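Local coordinates for phosphinothricin N-acetyltransferase (Brucella ovis, PDB 5DWN), which probably transfers an acyl group from acetyl coenzyme A, which it binds in the manner of GNAT-family acetyltransferases, at residues A90-Y95 and L108-L113. Sequence-based numbering, arbitrary orientation.
Sequences AEDSIY and LLLREL. With ACO (acetyl coenzyme *a), chain E.
Ile-94 and Asp-92, two residues apart on one strand, meet three leucines of the helix without a hydrogen bond between the segments. The outer methyl of Ile-94 does the touching: CG1 stands anti to the backbone N, and CD1 ends 3.6 Å from CB of Leu-109 and 4.0 Å from the backbone N of Leu-110. Asp-92 is met by methyls at two points, its CB by CD2 of Leu-113 at 3.6 Å and its OD1 by CD1 of Leu-110 at 3.6 Å; the Asp-92 and Leu-110 side chains cross at about a right angle. OD1 of the buried Asp-92 is not left to apolar neighbours, since it hydrogen-bonds NE2 of His-142.

The backbone of Ile-94 grips the cofactor. Its N donates to the acetyl O of acetyl-CoA at 3.0 Å, and its O accepts from the pantetheine N4P at 2.9 Å, both bent (141° and 137° at the hydrogen). The same N4P lies 3.5 Å above one face of the Tyr-95 ring, offset toward the rim.

Further out, Leu-141 lies against both Ile-94 and Leu-110, while Leu-63 on strand 62-67, the next but one in the sheet, touches Leu-109 and Leu-113. The pair belongs to the beta-alpha-beta unit of strand 89-96, helix 105-119 and strand 124-129, the acetyl-CoA-binding part of the GNAT fold; the axes of the two segments run nearly antiparallel (155°). Van der Waals contacts from Ile-94 and the His-142-bonded aspartate thus join helix to strand, whose backbone pairs with the thioester and pantetheine; a hydrogen bond to the acetyl O could help polarise that carbonyl for transfer.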
# COMPACT_ATOMS: atom_id res chain seq x y z
N ALA A 90 -2.61 -10.01 -4.42
CA ALA A 90 -1.91 -10.39 -3.20
C ALA A 90 -0.51 -9.79 -3.23
O ALA A 90 -0.04 -9.35 -4.28
CB ALA A 90 -1.83 -11.92 -3.05
N GLU A 91 0.14 -9.76 -2.07
CA GLU A 91 1.50 -9.24 -1.92
C GLU A 91 2.35 -10.34 -1.28
O GLU A 91 1.85 -11.07 -0.43
CB GLU A 91 1.49 -7.96 -1.03
CG GLU A 91 2.86 -7.47 -0.56
CD GLU A 91 2.81 -6.13 0.20
OE1 GLU A 91 1.72 -5.53 0.30
OE2 GLU A 91 3.88 -5.69 0.70
N ASP A 92 3.62 -10.47 -1.67
CA ASP A 92 4.48 -11.50 -1.07
C ASP A 92 5.51 -10.85 -0.15
O ASP A 92 5.93 -9.71 -0.35
CB ASP A 92 5.19 -12.38 -2.13
CG ASP A 92 6.28 -11.63 -2.93
OD1 ASP A 92 7.50 -11.84 -2.69
OD2 ASP A 92 5.91 -10.85 -3.82
N SER A 93 5.89 -11.57 0.91
CA SER A 93 6.97 -11.17 1.80
C SER A 93 7.83 -12.39 2.04
O SER A 93 7.30 -13.49 2.21
CB SER A 93 6.45 -10.63 3.16
OG SER A 93 5.46 -9.61 2.99
N ILE A 94 9.15 -12.22 2.05
CA ILE A 94 10.02 -13.38 2.24
C ILE A 94 11.28 -12.94 2.95
O ILE A 94 11.84 -11.88 2.66
CB ILE A 94 10.32 -14.06 0.89
CG1 ILE A 94 11.32 -15.21 1.05
CG2 ILE A 94 10.87 -13.06 -0.09
CD1 ILE A 94 11.29 -16.17 -0.13
N TYR A 95 11.71 -13.76 3.92
CA TYR A 95 12.87 -13.48 4.75
C TYR A 95 13.65 -14.77 4.94
O TYR A 95 13.08 -15.78 5.36
CB TYR A 95 12.46 -12.92 6.11
CG TYR A 95 11.94 -11.52 6.00
CD1 TYR A 95 12.79 -10.44 6.18
CD2 TYR A 95 10.61 -11.26 5.66
CE1 TYR A 95 12.34 -9.15 6.06
CE2 TYR A 95 10.15 -9.94 5.55
CZ TYR A 95 11.03 -8.90 5.74
OH TYR A 95 10.63 -7.59 5.63
N LEU A 108 13.31 -21.07 -3.93
CA LEU A 108 12.48 -22.24 -3.66
C LEU A 108 11.20 -21.85 -2.93
O LEU A 108 10.11 -22.38 -3.24
CB LEU A 108 13.28 -23.24 -2.84
CG LEU A 108 12.95 -24.72 -2.74
CD1 LEU A 108 12.96 -25.36 -4.13
CD2 LEU A 108 13.98 -25.41 -1.83
N LEU A 109 11.30 -20.96 -1.95
CA LEU A 109 10.13 -20.55 -1.17
C LEU A 109 9.17 -19.71 -2.00
O LEU A 109 7.95 -19.89 -1.93
CB LEU A 109 10.55 -19.73 0.06
CG LEU A 109 10.69 -20.40 1.41
CD1 LEU A 109 11.32 -19.40 2.40
CD2 LEU A 109 9.33 -20.87 1.91
N LEU A 110 9.71 -18.73 -2.73
CA LEU A 110 8.86 -17.85 -3.51
C LEU A 110 8.18 -18.62 -4.63
O LEU A 110 7.02 -18.36 -4.95
CB LEU A 110 9.68 -16.67 -4.05
CG LEU A 110 8.86 -15.63 -4.82
CD1 LEU A 110 7.62 -15.18 -4.02
CD2 LEU A 110 9.73 -14.41 -5.22
N ARG A 111 8.88 -19.60 -5.23
CA ARG A 111 8.26 -20.38 -6.28
C ARG A 111 7.04 -21.13 -5.74
O ARG A 111 5.98 -21.15 -6.38
CB ARG A 111 9.27 -21.37 -6.90
CG ARG A 111 8.77 -21.98 -8.21
CD ARG A 111 9.70 -23.08 -8.71
NE ARG A 111 11.10 -22.66 -8.87
CZ ARG A 111 11.58 -22.09 -9.97
NH1 ARG A 111 10.79 -21.82 -10.99
NH2 ARG A 111 12.87 -21.78 -10.04
N GLU A 112 7.17 -21.72 -4.55
CA GLU A 112 6.05 -22.46 -3.97
C GLU A 112 4.95 -21.53 -3.49
O GLU A 112 3.76 -21.87 -3.57
CB GLU A 112 6.55 -23.34 -2.83
CG GLU A 112 5.46 -24.19 -2.16
CD GLU A 112 4.79 -25.20 -3.12
OE1 GLU A 112 5.34 -25.49 -4.22
OE2 GLU A 112 3.70 -25.69 -2.78
N LEU A 113 5.31 -20.34 -2.98
CA LEU A 113 4.29 -19.36 -2.61
C LEU A 113 3.47 -18.93 -3.82
O LEU A 113 2.24 -18.80 -3.75
CB LEU A 113 4.93 -18.14 -1.93
CG LEU A 113 3.95 -17.11 -1.32
CD1 LEU A 113 3.33 -17.64 -0.01
CD2 LEU A 113 4.61 -15.77 -1.04
N1A ACO E . 23.00 -10.17 -6.09
C2A ACO E . 22.63 -10.67 -7.28
N3A ACO E . 21.78 -11.67 -7.54
C4A ACO E . 21.29 -12.19 -6.41
C5A ACO E . 21.58 -11.79 -5.12
C6A ACO E . 22.48 -10.71 -4.97
N6A ACO E . 22.82 -10.18 -3.80
N7A ACO E . 20.89 -12.55 -4.19
C8A ACO E . 20.19 -13.38 -4.94
N9A ACO E . 20.38 -13.21 -6.28
C1B ACO E . 19.73 -13.98 -7.35
C2B ACO E . 20.23 -15.43 -7.44
O2B ACO E . 21.30 -15.56 -8.37
C3B ACO E . 18.97 -16.13 -7.95
O3B ACO E . 18.83 -16.01 -9.38
P3B ACO E . 19.15 -17.20 -10.42
O7A ACO E . 18.82 -16.74 -11.80
O8A ACO E . 20.64 -17.50 -10.20
O9A ACO E . 18.34 -18.42 -9.99
C4B ACO E . 17.83 -15.36 -7.27
O4B ACO E . 18.34 -14.03 -7.07
C5B ACO E . 17.35 -15.94 -5.97
O5B ACO E . 18.51 -16.26 -5.17
P1A ACO E . 18.40 -16.88 -3.72
O1A ACO E . 19.65 -17.53 -3.27
O2A ACO E . 17.23 -17.80 -3.65
O3A ACO E . 18.04 -15.67 -2.76
P2A ACO E . 17.91 -15.65 -1.17
O4A ACO E . 17.77 -17.03 -0.68
O5A ACO E . 19.16 -14.98 -0.61
O6A ACO E . 16.64 -14.75 -0.89
CBP ACO E . 16.21 -12.50 -0.12
CCP ACO E . 16.71 -13.38 -1.26
CDP ACO E . 16.26 -11.03 -0.57
CEP ACO E . 14.76 -12.89 0.20
CAP ACO E . 17.09 -12.71 1.13
OAP ACO E . 18.43 -12.35 0.83
C9P ACO E . 16.64 -12.00 2.40
O9P ACO E . 15.90 -12.58 3.18
N8P ACO E . 17.09 -10.76 2.57
C7P ACO E . 16.89 -10.00 3.80
C6P ACO E . 15.42 -9.84 4.15
C5P ACO E . 14.67 -9.06 3.11
O5P ACO E . 15.12 -8.02 2.64
N4P ACO E . 13.48 -9.54 2.77
C3P ACO E . 12.58 -8.83 1.87
C2P ACO E . 12.65 -9.38 0.46
S1P ACO E . 11.60 -8.46 -0.72
C ACO E . 9.95 -9.00 -0.36
O ACO E . 9.69 -9.74 0.54
CH3 ACO E . 8.93 -8.38 -1.27